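Local coordinates for exotoxin type A (Streptococcus pyogenes phage T12, PDB 1FNU), which probably acts as a secreted superantigen toxin, bridging MHC class II molecules and T-cell receptors and so overstimulating T cells, at residues A[107-112]-A[135-140]; A[117-122]-A[131-136]; A[53-58]-A[95-100]. All coordinates share one frame; numbering follows the deposited sequence.

Contact 1 (A[107-112]-A[135-140])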
# COMPACT_ATOMS: atom_id res chain seq x y z
N GLU A 107 -13.27 -4.63 33.56
CA GLU A 107 -13.90 -5.07 34.85
C GLU A 107 -13.00 -5.25 36.09
O GLU A 107 -12.26 -6.21 36.13
CB GLU A 107 -14.65 -6.41 34.62
CG GLU A 107 -16.06 -6.53 35.27
CD GLU A 107 -16.77 -7.84 34.85
OE1 GLU A 107 -16.28 -8.93 35.24
OE2 GLU A 107 -17.79 -7.77 34.10
N GLY A 108 -13.15 -4.38 37.10
CA GLY A 108 -12.40 -4.40 38.35
C GLY A 108 -10.88 -4.42 38.24
O GLY A 108 -10.17 -5.02 39.06
N ASN A 109 -10.34 -3.79 37.21
CA ASN A 109 -8.90 -3.81 37.04
C ASN A 109 -8.32 -2.49 37.43
O ASN A 109 -7.12 -2.29 37.34
CB ASN A 109 -8.51 -4.10 35.61
CG ASN A 109 -7.05 -4.28 35.47
OD1 ASN A 109 -6.46 -5.15 36.12
ND2 ASN A 109 -6.44 -3.47 34.62
N HIS A 110 -9.21 -1.61 37.89
CA HIS A 110 -8.89 -0.27 38.29
C HIS A 110 -8.45 -0.23 39.79
O HIS A 110 -8.72 -1.14 40.61
CB HIS A 110 -10.10 0.63 38.00
CG HIS A 110 -9.87 2.09 38.25
ND1 HIS A 110 -9.49 2.97 37.25
CD2 HIS A 110 -10.05 2.84 39.36
CE1 HIS A 110 -9.44 4.20 37.74
NE2 HIS A 110 -9.78 4.15 39.02
N LEU A 111 -7.73 0.84 40.09
CA LEU A 111 -7.16 1.10 41.39
C LEU A 111 -7.57 2.48 41.89
O LEU A 111 -7.49 3.48 41.13
CB LEU A 111 -5.63 1.06 41.29
CG LEU A 111 -4.81 -0.23 41.25
CD1 LEU A 111 -3.38 0.14 40.84
CD2 LEU A 111 -4.89 -0.95 42.59
N GLU A 112 -8.00 2.56 43.16
CA GLU A 112 -8.40 3.87 43.73
C GLU A 112 -7.27 4.91 43.54
O GLU A 112 -7.48 5.99 42.99
CB GLU A 112 -8.72 3.78 45.25
CG GLU A 112 -9.98 2.95 45.67
CD GLU A 112 -11.35 3.38 45.02
OE1 GLU A 112 -11.67 4.60 44.96
OE2 GLU A 112 -12.12 2.47 44.61
N THR A 135 0.46 3.95 37.17
CA THR A 135 -0.61 3.33 36.41
C THR A 135 -1.86 3.21 37.29
O THR A 135 -1.75 3.10 38.51
CB THR A 135 -0.25 1.92 35.90
OG1 THR A 135 -1.38 1.37 35.24
CG2 THR A 135 0.14 0.96 37.04
N ASN A 136 -3.03 3.23 36.66
CA ASN A 136 -4.33 3.10 37.32
C ASN A 136 -4.81 1.66 37.25
O ASN A 136 -5.86 1.34 37.79
CB ASN A 136 -5.39 3.99 36.65
CG ASN A 136 -5.01 5.49 36.60
OD1 ASN A 136 -4.53 6.06 37.57
ND2 ASN A 136 -5.26 6.12 35.46
N LYS A 137 -4.05 0.78 36.61
CA LYS A 137 -4.41 -0.63 36.47
C LYS A 137 -3.72 -1.64 37.37
O LYS A 137 -2.50 -1.59 37.61
CB LYS A 137 -4.19 -1.09 35.01
CG LYS A 137 -4.97 -0.31 33.94
CD LYS A 137 -4.67 -0.88 32.50
CE LYS A 137 -5.29 -0.02 31.42
NZ LYS A 137 -4.57 1.29 31.29
N LYS A 138 -4.50 -2.62 37.83
CA LYS A 138 -3.99 -3.70 38.66
C LYS A 138 -3.07 -4.57 37.80
O LYS A 138 -1.95 -4.91 38.21
CB LYS A 138 -5.16 -4.53 39.20
CG LYS A 138 -6.12 -3.71 40.16
CD LYS A 138 -7.42 -4.50 40.51
CE LYS A 138 -8.42 -3.78 41.44
NZ LYS A 138 -9.46 -4.86 41.75
N MET A 139 -3.58 -4.95 36.63
CA MET A 139 -2.81 -5.72 35.67
C MET A 139 -2.62 -4.74 34.48
O MET A 139 -3.58 -4.34 33.76
CB MET A 139 -3.53 -7.01 35.23
CG MET A 139 -3.72 -8.11 36.28
SD MET A 139 -2.30 -8.91 37.15
CE MET A 139 -1.23 -9.77 35.96
N VAL A 140 -1.37 -4.36 34.28
CA VAL A 140 -1.05 -3.38 33.23
C VAL A 140 -0.19 -4.00 32.17
O VAL A 140 0.62 -4.88 32.48
CB VAL A 140 -0.25 -2.27 33.84
CG1 VAL A 140 -1.07 -1.65 34.89
CG2 VAL A 140 0.94 -2.82 34.52

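Contact 2 (A[117-122]-A[131-136])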
# COMPACT_ATOMS: atom_id res chain seq x y z
N ILE A 117 5.39 3.22 40.59
CA ILE A 117 6.44 2.22 40.46
C ILE A 117 7.78 2.91 40.26
O ILE A 117 7.96 3.75 39.36
CB ILE A 117 6.12 1.26 39.29
CG1 ILE A 117 4.70 0.68 39.50
CG2 ILE A 117 7.19 0.21 39.17
CD1 ILE A 117 4.30 -0.28 38.41
N VAL A 118 8.72 2.59 41.13
CA VAL A 118 10.05 3.18 41.05
C VAL A 118 10.86 2.53 39.93
O VAL A 118 10.93 1.30 39.83
CB VAL A 118 10.74 3.08 42.43
CG1 VAL A 118 12.24 2.99 42.28
CG2 VAL A 118 10.32 4.31 43.25
N VAL A 119 11.44 3.37 39.06
CA VAL A 119 12.21 2.86 37.92
C VAL A 119 13.69 3.05 38.14
O VAL A 119 14.15 4.16 38.27
CB VAL A 119 11.76 3.56 36.58
CG1 VAL A 119 12.61 3.09 35.43
CG2 VAL A 119 10.27 3.28 36.31
N LYS A 120 14.42 1.94 38.17
CA LYS A 120 15.85 1.93 38.38
C LYS A 120 16.66 2.06 37.13
O LYS A 120 16.71 1.13 36.34
CB LYS A 120 16.28 0.66 39.09
CG LYS A 120 16.10 0.68 40.64
CD LYS A 120 16.57 -0.66 41.25
CE LYS A 120 15.80 -1.06 42.52
NZ LYS A 120 15.74 -2.60 42.64
N VAL A 121 17.33 3.20 36.96
CA VAL A 121 18.15 3.38 35.79
C VAL A 121 19.65 3.31 36.06
O VAL A 121 20.16 3.98 36.96
CB VAL A 121 17.87 4.75 35.10
CG1 VAL A 121 18.71 4.86 33.82
CG2 VAL A 121 16.37 4.91 34.76
N SER A 122 20.35 2.48 35.27
CA SER A 122 21.81 2.35 35.32
C SER A 122 22.30 2.92 34.01
O SER A 122 21.63 2.79 33.00
CB SER A 122 22.29 0.91 35.34
OG SER A 122 21.86 0.26 36.50
N PHE A 131 13.26 7.33 39.04
CA PHE A 131 12.10 8.18 38.87
C PHE A 131 10.92 7.21 39.00
O PHE A 131 11.08 5.98 39.02
CB PHE A 131 12.07 8.90 37.52
CG PHE A 131 12.10 8.01 36.31
CD1 PHE A 131 13.29 7.47 35.84
CD2 PHE A 131 10.92 7.73 35.63
CE1 PHE A 131 13.34 6.67 34.71
CE2 PHE A 131 10.95 6.91 34.47
CZ PHE A 131 12.14 6.39 34.01
N ASP A 132 9.75 7.80 39.14
CA ASP A 132 8.50 7.10 39.29
C ASP A 132 7.63 7.20 38.02
O ASP A 132 7.60 8.22 37.36
CB ASP A 132 7.64 7.73 40.42
CG ASP A 132 8.29 7.68 41.79
OD1 ASP A 132 8.51 6.55 42.31
OD2 ASP A 132 8.55 8.78 42.36
N ILE A 133 6.94 6.10 37.70
CA ILE A 133 5.93 6.14 36.63
C ILE A 133 4.71 5.70 37.48
O ILE A 133 4.86 5.34 38.66
CB ILE A 133 6.20 5.17 35.44
CG1 ILE A 133 6.30 3.73 35.90
CG2 ILE A 133 7.49 5.54 34.77
CD1 ILE A 133 6.24 2.74 34.76
N GLU A 134 3.52 5.76 36.90
CA GLU A 134 2.27 5.46 37.59
C GLU A 134 1.30 4.84 36.65
O GLU A 134 1.26 5.24 35.50
CB GLU A 134 1.53 6.71 38.00
CG GLU A 134 2.03 7.57 39.05
CD GLU A 134 0.96 8.63 39.31
OE1 GLU A 134 0.74 9.50 38.43
OE2 GLU A 134 0.27 8.56 40.36
N THR A 135 0.46 3.95 37.17
CA THR A 135 -0.61 3.33 36.41
C THR A 135 -1.86 3.21 37.29
O THR A 135 -1.75 3.10 38.51
CB THR A 135 -0.25 1.92 35.90
OG1 THR A 135 -1.38 1.37 35.24
CG2 THR A 135 0.14 0.96 37.04
N ASN A 136 -3.03 3.23 36.66
CA ASN A 136 -4.33 3.10 37.32
C ASN A 136 -4.81 1.66 37.25
O ASN A 136 -5.86 1.34 37.79
CB ASN A 136 -5.39 3.99 36.65
CG ASN A 136 -5.01 5.49 36.60
OD1 ASN A 136 -4.53 6.06 37.57
ND2 ASN A 136 -5.26 6.12 35.46

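Contact 3 (A[53-58]-A[95-100])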
# COMPACT_ATOMS: atom_id res chain seq x y z
N PRO A 53 -6.72 12.45 17.99
CA PRO A 53 -6.33 13.24 16.85
C PRO A 53 -5.60 12.35 15.86
O PRO A 53 -4.84 11.42 16.23
CB PRO A 53 -5.51 14.39 17.47
CG PRO A 53 -4.88 13.75 18.75
CD PRO A 53 -6.04 12.83 19.25
N ASN A 54 -5.89 12.64 14.61
CA ASN A 54 -5.41 11.97 13.43
C ASN A 54 -6.10 10.66 13.16
O ASN A 54 -5.80 10.07 12.13
CB ASN A 54 -3.90 11.80 13.45
CG ASN A 54 -3.22 13.10 13.72
OD1 ASN A 54 -3.43 14.06 12.98
ND2 ASN A 54 -2.51 13.18 14.82
N TYR A 55 -7.02 10.20 14.01
CA TYR A 55 -7.65 8.91 13.63
C TYR A 55 -9.06 8.69 14.19
O TYR A 55 -9.45 9.34 15.16
CB TYR A 55 -6.80 7.72 14.08
CG TYR A 55 -6.83 7.51 15.58
CD1 TYR A 55 -5.96 8.18 16.42
CD2 TYR A 55 -7.75 6.67 16.13
CE1 TYR A 55 -6.00 8.00 17.79
CE2 TYR A 55 -7.84 6.44 17.52
CZ TYR A 55 -6.97 7.11 18.36
OH TYR A 55 -7.06 6.88 19.72
N ASP A 56 -9.83 7.82 13.55
CA ASP A 56 -11.19 7.51 14.07
C ASP A 56 -11.60 6.05 13.95
O ASP A 56 -12.77 5.70 14.09
CB ASP A 56 -12.28 8.35 13.41
CG ASP A 56 -12.15 8.36 11.96
OD1 ASP A 56 -11.81 7.27 11.43
OD2 ASP A 56 -12.38 9.44 11.36
N LYS A 57 -10.59 5.21 13.73
CA LYS A 57 -10.70 3.77 13.65
C LYS A 57 -9.33 3.30 14.17
O LYS A 57 -8.30 3.83 13.74
CB LYS A 57 -10.92 3.34 12.19
CG LYS A 57 -12.33 3.75 11.67
CD LYS A 57 -13.45 2.98 12.45
CE LYS A 57 -14.87 3.60 12.18
NZ LYS A 57 -15.93 2.80 12.95
N LEU A 58 -9.32 2.37 15.12
CA LEU A 58 -8.07 1.90 15.69
C LEU A 58 -8.01 0.42 15.61
O LEU A 58 -9.00 -0.32 15.95
CB LEU A 58 -7.95 2.34 17.17
CG LEU A 58 -6.88 1.68 18.13
CD1 LEU A 58 -5.49 1.97 17.62
CD2 LEU A 58 -6.97 2.25 19.61
N ARG A 95 -8.65 7.35 7.97
CA ARG A 95 -8.09 7.89 9.22
C ARG A 95 -7.84 6.85 10.24
O ARG A 95 -8.39 6.92 11.33
CB ARG A 95 -9.03 8.98 9.78
CG ARG A 95 -9.26 10.06 8.72
CD ARG A 95 -10.02 11.33 9.26
NE ARG A 95 -9.23 12.18 10.20
CZ ARG A 95 -9.29 12.17 11.53
NH1 ARG A 95 -10.12 11.34 12.17
NH2 ARG A 95 -8.53 13.01 12.24
N SER A 96 -7.03 5.85 9.93
CA SER A 96 -6.83 4.85 10.99
C SER A 96 -5.47 4.94 11.69
O SER A 96 -4.59 5.66 11.21
CB SER A 96 -7.10 3.42 10.47
OG SER A 96 -6.61 3.22 9.18
N ALA A 97 -5.37 4.27 12.83
CA ALA A 97 -4.19 4.19 13.68
C ALA A 97 -4.08 2.71 14.06
O ALA A 97 -5.09 2.03 14.15
CB ALA A 97 -4.39 5.04 14.96
N CYS A 98 -2.85 2.24 14.30
CA CYS A 98 -2.62 0.86 14.64
C CYS A 98 -1.69 0.72 15.81
O CYS A 98 -0.82 1.53 16.03
CB CYS A 98 -1.99 0.10 13.45
SG CYS A 98 -3.04 -0.28 11.98
N ILE A 99 -1.93 -0.34 16.56
CA ILE A 99 -1.09 -0.71 17.70
C ILE A 99 -0.91 -2.24 17.77
O ILE A 99 -1.53 -3.01 17.03
CB ILE A 99 -1.72 -0.23 19.08
CG1 ILE A 99 -3.09 -0.92 19.41
CG2 ILE A 99 -1.94 1.30 19.09
CD1 ILE A 99 -3.50 -0.71 20.93
N TYR A 100 -0.01 -2.67 18.64
CA TYR A 100 0.20 -4.07 18.88
C TYR A 100 -0.12 -4.20 20.38
O TYR A 100 0.17 -3.29 21.19
CB TYR A 100 1.61 -4.50 18.59
CG TYR A 100 1.90 -4.63 17.10
CD1 TYR A 100 1.62 -5.80 16.38
CD2 TYR A 100 2.47 -3.55 16.43
CE1 TYR A 100 1.90 -5.88 15.00
CE2 TYR A 100 2.75 -3.60 15.08
CZ TYR A 100 2.48 -4.73 14.38
OH TYR A 100 2.82 -4.73 13.10
O HOH W 1 -4.62 8.57 10.32
O HOH W 2 -10.33 11.97 15.18
O HOH W 3 -11.14 6.18 9.12

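Contact 1 (A[107-112]-A[135-140])
Asn-109 O accepts from Lys-138 N at 2.7 Å in an almost straight bond (169° at the hydrogen). A CA-H...O contact reaches the same oxygen, with Lys-137 CA 3.3 Å from Asn-109 O. This is a short antiparallel pairing, with His-110 and Lys-137 as its non-hydrogen-bonded pair, where the start of strand 110-123 meets the turn linking strand 126-135 to strand 139-141. The side-chain amide of Asn-109 pairs with the backbone of Met-139 as a neighbouring peptide would. With CG anti to the backbone N (chi1 -174°), it reaches both polar atoms: OD1 accepts from Met-139 N at 2.9 Å, while ND2 donates to Met-139 O at 3.1 Å. Two bonds from one flat group fix its rotation. Past the His-110/Lys-137 pair, Leu-111 N makes a weak, bent bond to Asn-136 O, and the leucine's CG rests on Lys-138 CG at 3.9 Å. Lys-137 sends its amine away to a salt bridge with Glu-144, whose carboxylate also bonds Thr-135. The extended Lys-138 chain instead runs back past Asn-109, and its NZ meets Gly-108 O at 2.8 Å from above the carbonyl plane.

Contact 2 (A[117-122]-A[131-136])
The ring of Phe-131 lies with one face beneath Val-119 CB, which is slightly offset toward the rim and stands 3.9 Å from the ring centroid, close to the ring normal, in a CH-pi contact. The methyl CG1 of the same valine touches the ring at CZ, 3.6 Å away. Val-121, two residues on, comes from another direction: its CG2 meets CE1 at the ring edge, near the ring plane, at 3.5 Å. A chi1 of 58°, which puts CG between the backbone N and the carbonyl carbon, leans the ring across toward the neighbouring strand.

These side chains belong to the first hairpin of the beta-grasp domain, strands 110-123 and 126-135, in which the long helix 142-157 packs against the sheet. The face bearing Ile-117, Val-119, Phe-131 and Ile-133 is the one the helix covers: Val-149 touches both Val-119 and Phe-131, Leu-145 touches Ile-133, and Tyr-152 stacks with the phenylalanine ring. Within that layer Val-119 is shared, since its other methyl, CG2, meets Ile-133 CG2 at 3.9 Å.

The backbones hold this register through two hydrogen-bonded pairs. Ile-117 and Ile-133 exchange bonds in both directions, the Ile-117 N to Ile-133 O bond being 2.9 Å long. The second pair is lopsided: Val-119 N reaches Phe-131 O at 2.6 Å, nearly along the C=O axis, whereas the return bond from Phe-131 N to Val-119 O is weak. Between them Val-118 and Asp-132 form the non-hydrogen-bonded pair and face the exposed side. The chemistry is thus divided between the two surfaces: hydrocarbon and ring carbon meet beneath the helix, the carboxylate remains on the outer face, and the backbone N and O atoms of the two hydrogen-bonded pairs find partners across the hairpin, in one bond only weakly.

Contact 3 (A[53-58]-A[95-100])
A parallel strand pairing begins here, reinforced by a salt bridge and three bridging waters, where strands 57-61 and 96-105 enter the sheet of the OB-fold domain. Arg-95 serves both through its backbone and through its side chain. Arg-95 O accepts from Asp-56 N at 2.8 Å, while the side chain bends at chi3 (70°) and brings NH1 to Asp-56 OD2 at 3.1 Å. The carboxylate oxygen lies in the guanidinium plane, yet the arginine meets it from above the carboxylate plane, the two planes being 58° apart; one N-H serves one oxygen, in place of a flat two-pronged pair. Peptide atoms of Asn-54 lie over one guanidinium face, and Phe-23 of the second subunit makes a cation-pi contact with the arginine, bringing the subunit interface to the start of these strands.

Further along, Ala-97 N donates to Lys-57 O at 3.1 Å, and Leu-58 pairs with Ala-97. Such a parallel match of the third and fifth strands is the signature that closes the barrel of an OB fold. On its inward side, Ala-97 CB sits over one face of the Tyr-55 ring, 3.5 Å from CG, and Leu-58 CD1 reaches Ile-99 CG2 at 3.9 Å. The tyrosine hydroxyl goes on to His-32. Cys-98 points away from the pairing and is tied to Cys-87 by a disulfide.

Three waters link polar atoms of the two segments at the start of the strands. One water donates to both Asn-54 O and Ser-96 O, and a second links Tyr-55 O with Arg-95 NH1. The third donates to Asp-56 OD1 at 2.6 Å and accepts from Arg-95 N, so each carboxylate oxygen of Asp-56 has its own partner.

In the fold
Contacts 1 and 2 follow one another along the chain: strand 110-123 takes part in both, they share Thr-135 and Asn-136, and their centres lie 16 Å apart. The corner at Asn-136 takes the chain out of the helix-covered sheet of contact 2 and into the short pairing of contact 1. Contact 3 belongs to the other domain, its centre 24 Å from that of contact 1 and 28 Å from that of contact 2, on the opposite side of the chain's centre from contact 2. Strand 96-105 leads on to strand 110-123, connecting the OB-fold and beta-grasp parts. Cadmium lies at the contact 3 end, about 6 Å from the side chain of Lys-57.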